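Histidinol-phosphatase (Bordetella pertussis, PDB 3FVV) probably dephosphorylates histidinol phosphate to histidinol in histidine biosynthesis, as a member of the haloacid dehalogenase-like hydrolase superfamily. Local coordinates at residues L6-L11 against L110-T115. Residues are numbered along the deposited sequence; the frame is centred on the assembly and turned at random.
With SO4 (sulfate ion), chain C.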
loop_
_atom_site.group_PDB
_atom_site.type_symbol
_atom_site.label_atom_id
_atom_site.label_comp_id
_atom_site.label_asym_id
_atom_site.label_seq_id
_atom_site.Cartn_x
_atom_site.Cartn_y
_atom_site.Cartn_z
ATOM N N LEU A 6 17.632 -5.661 -2.723
ATOM C CA LEU A 6 16.466 -4.769 -2.696
ATOM C C LEU A 6 15.361 -5.519 -1.947
ATOM O O LEU A 6 15.134 -6.733 -2.183
ATOM C CB LEU A 6 16.009 -4.479 -4.101
ATOM C CG LEU A 6 14.853 -3.518 -4.314
ATOM C CD1 LEU A 6 15.238 -2.153 -3.874
ATOM C CD2 LEU A 6 14.480 -3.633 -5.817
ATOM N N ALA A 7 14.665 -4.797 -1.074
ATOM C CA ALA A 7 13.544 -5.380 -0.395
ATOM C C ALA A 7 12.302 -4.516 -0.507
ATOM O O ALA A 7 12.241 -3.398 0.038
ATOM C CB ALA A 7 13.935 -5.615 1.145
ATOM N N LEU A 8 11.279 -5.062 -1.142
ATOM C CA LEU A 8 10.028 -4.385 -1.368
ATOM C C LEU A 8 8.941 -5.063 -0.527
ATOM O O LEU A 8 8.817 -6.304 -0.498
ATOM C CB LEU A 8 9.635 -4.477 -2.852
ATOM C CG LEU A 8 10.744 -3.968 -3.816
ATOM C CD1 LEU A 8 10.304 -4.205 -5.304
ATOM C CD2 LEU A 8 11.133 -2.530 -3.576
ATOM N N PHE A 9 8.129 -4.221 0.102
ATOM C CA PHE A 9 7.020 -4.655 0.910
ATOM C C PHE A 9 5.691 -4.106 0.451
ATOM O O PHE A 9 5.509 -2.913 0.357
ATOM C CB PHE A 9 7.283 -4.243 2.347
ATOM C CG PHE A 9 8.583 -4.694 2.850
ATOM C CD1 PHE A 9 8.733 -5.977 3.346
ATOM C CD2 PHE A 9 9.676 -3.858 2.794
ATOM C CE1 PHE A 9 9.936 -6.406 3.803
ATOM C CE2 PHE A 9 10.905 -4.262 3.264
ATOM C CZ PHE A 9 11.034 -5.534 3.803
ATOM N N ASP A 10 4.755 -4.997 0.204
ATOM C CA ASP A 10 3.331 -4.632 0.143
ATOM C C ASP A 10 2.871 -4.176 1.542
ATOM O O ASP A 10 3.455 -4.548 2.541
ATOM C CB ASP A 10 2.526 -5.871 -0.317
ATOM C CG ASP A 10 1.016 -5.563 -0.513
ATOM O OD1 ASP A 10 0.710 -4.575 -1.260
ATOM O OD2 ASP A 10 0.161 -6.263 0.084
ATOM N N LEU A 11 1.828 -3.362 1.639
ATOM C CA LEU A 11 1.322 -2.931 2.939
ATOM C C LEU A 11 0.060 -3.676 3.409
ATOM O O LEU A 11 0.110 -4.422 4.399
ATOM C CB LEU A 11 1.031 -1.428 2.950
ATOM C CG LEU A 11 0.490 -0.857 4.256
ATOM C CD1 LEU A 11 1.494 -1.029 5.334
ATOM C CD2 LEU A 11 0.089 0.692 4.105
ATOM N N LEU A 110 18.264 -2.081 0.430
ATOM C CA LEU A 110 17.473 -0.908 0.039
ATOM C C LEU A 110 15.987 -1.280 0.192
ATOM O O LEU A 110 15.533 -2.149 -0.494
ATOM C CB LEU A 110 17.772 -0.497 -1.403
ATOM C CG LEU A 110 16.920 0.654 -1.956
ATOM C CD1 LEU A 110 17.083 1.882 -1.043
ATOM C CD2 LEU A 110 17.234 0.947 -3.473
ATOM N N CYS A 111 15.253 -0.619 1.071
ATOM C CA CYS A 111 13.866 -1.015 1.429
ATOM C C CYS A 111 12.830 0.055 1.033
ATOM O O CYS A 111 13.045 1.234 1.234
ATOM C CB CYS A 111 13.737 -1.254 2.933
ATOM S SG CYS A 111 14.796 -2.584 3.503
ATOM N N ALA A 112 11.695 -0.417 0.486
ATOM C CA ALA A 112 10.607 0.419 0.014
ATOM C C ALA A 112 9.287 -0.291 0.305
ATOM O O ALA A 112 9.164 -1.550 0.185
ATOM C CB ALA A 112 10.723 0.664 -1.515
ATOM N N LEU A 113 8.305 0.531 0.656
ATOM C CA LEU A 113 6.922 0.134 0.748
ATOM C C LEU A 113 6.242 0.424 -0.600
ATOM O O LEU A 113 6.326 1.559 -1.117
ATOM C CB LEU A 113 6.259 0.864 1.921
ATOM C CG LEU A 113 4.905 0.434 2.472
ATOM C CD1 LEU A 113 4.915 -0.913 3.168
ATOM C CD2 LEU A 113 4.372 1.510 3.475
ATOM N N VAL A 114 5.618 -0.622 -1.172
ATOM C CA VAL A 114 4.974 -0.512 -2.474
ATOM C C VAL A 114 3.500 -0.860 -2.350
ATOM O O VAL A 114 3.140 -2.056 -2.189
ATOM C CB VAL A 114 5.653 -1.444 -3.533
ATOM C CG1 VAL A 114 5.188 -1.019 -4.946
ATOM C CG2 VAL A 114 7.179 -1.396 -3.413
ATOM N N THR A 115 2.646 0.158 -2.443
ATOM C CA THR A 115 1.257 0.024 -2.056
ATOM C C THR A 115 0.300 0.853 -2.919
ATOM O O THR A 115 0.602 1.983 -3.278
ATOM C CB THR A 115 1.107 0.436 -0.547
ATOM O OG1 THR A 115 -0.269 0.415 -0.168
ATOM C CG2 THR A 115 1.671 1.826 -0.313
HETATM S S SO4 C . -1.783 -2.676 -1.106
HETATM O O1 SO4 C . -0.762 -2.402 -0.025
HETATM O O2 SO4 C . -1.285 -2.357 -2.499
HETATM O O3 SO4 C . -2.208 -4.050 -0.887
HETATM O O4 SO4 C . -2.971 -1.827 -0.929
#
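Ala7 and Phe9 hydrogen-bond to strand 110-115, the parallel neighbour of strand 6-9 in the Rossmann-like HAD sheet, a worked example of how such folds build an anion site at the carboxyl ends of their strands. Both residues use N-H and C=O toward this neighbour, giving a four-bond ladder: Ala7 N to Leu110 O, Ala112 N to Ala7 O, Phe9 N to Ala112 O and Val114 N to Phe9 O (2.8 Å). The backbones of Leu6 and Leu8 hydrogen-bond instead to strand 180-185, so 6-9 is an inner strand.

Apolar contacts line both faces. On one, Leu6 CD1 lies 3.7 Å from Leu110 CD2, while Leu8 CD2 reaches Ala112 CB at 3.8 Å. On the other, helix 95-106 packs over Ala7, Phe9 and Cys111. Phe9 CG lies beside its backbone N (chi1 -53°), turning the ring back toward Cys111, whose CB meets its edge at CE2 (4.1 Å).

Asp10 begins a DxD sequence matching HAD motif I, whose first aspartate is the nucleophile in relatives and probably here. Its OD2 is hydrogen-bonded to Thr14 OG1; Lys160 NZ forms a salt bridge with OD1 and hydrogen bonds to Val114 O and a sulfate. This ion, probably from the crystallisation liquor, may mark the phosphate site; its O1 accepts hydrogen bonds from Leu11 N (3.2 Å) and Thr115 OG1 (2.9 Å).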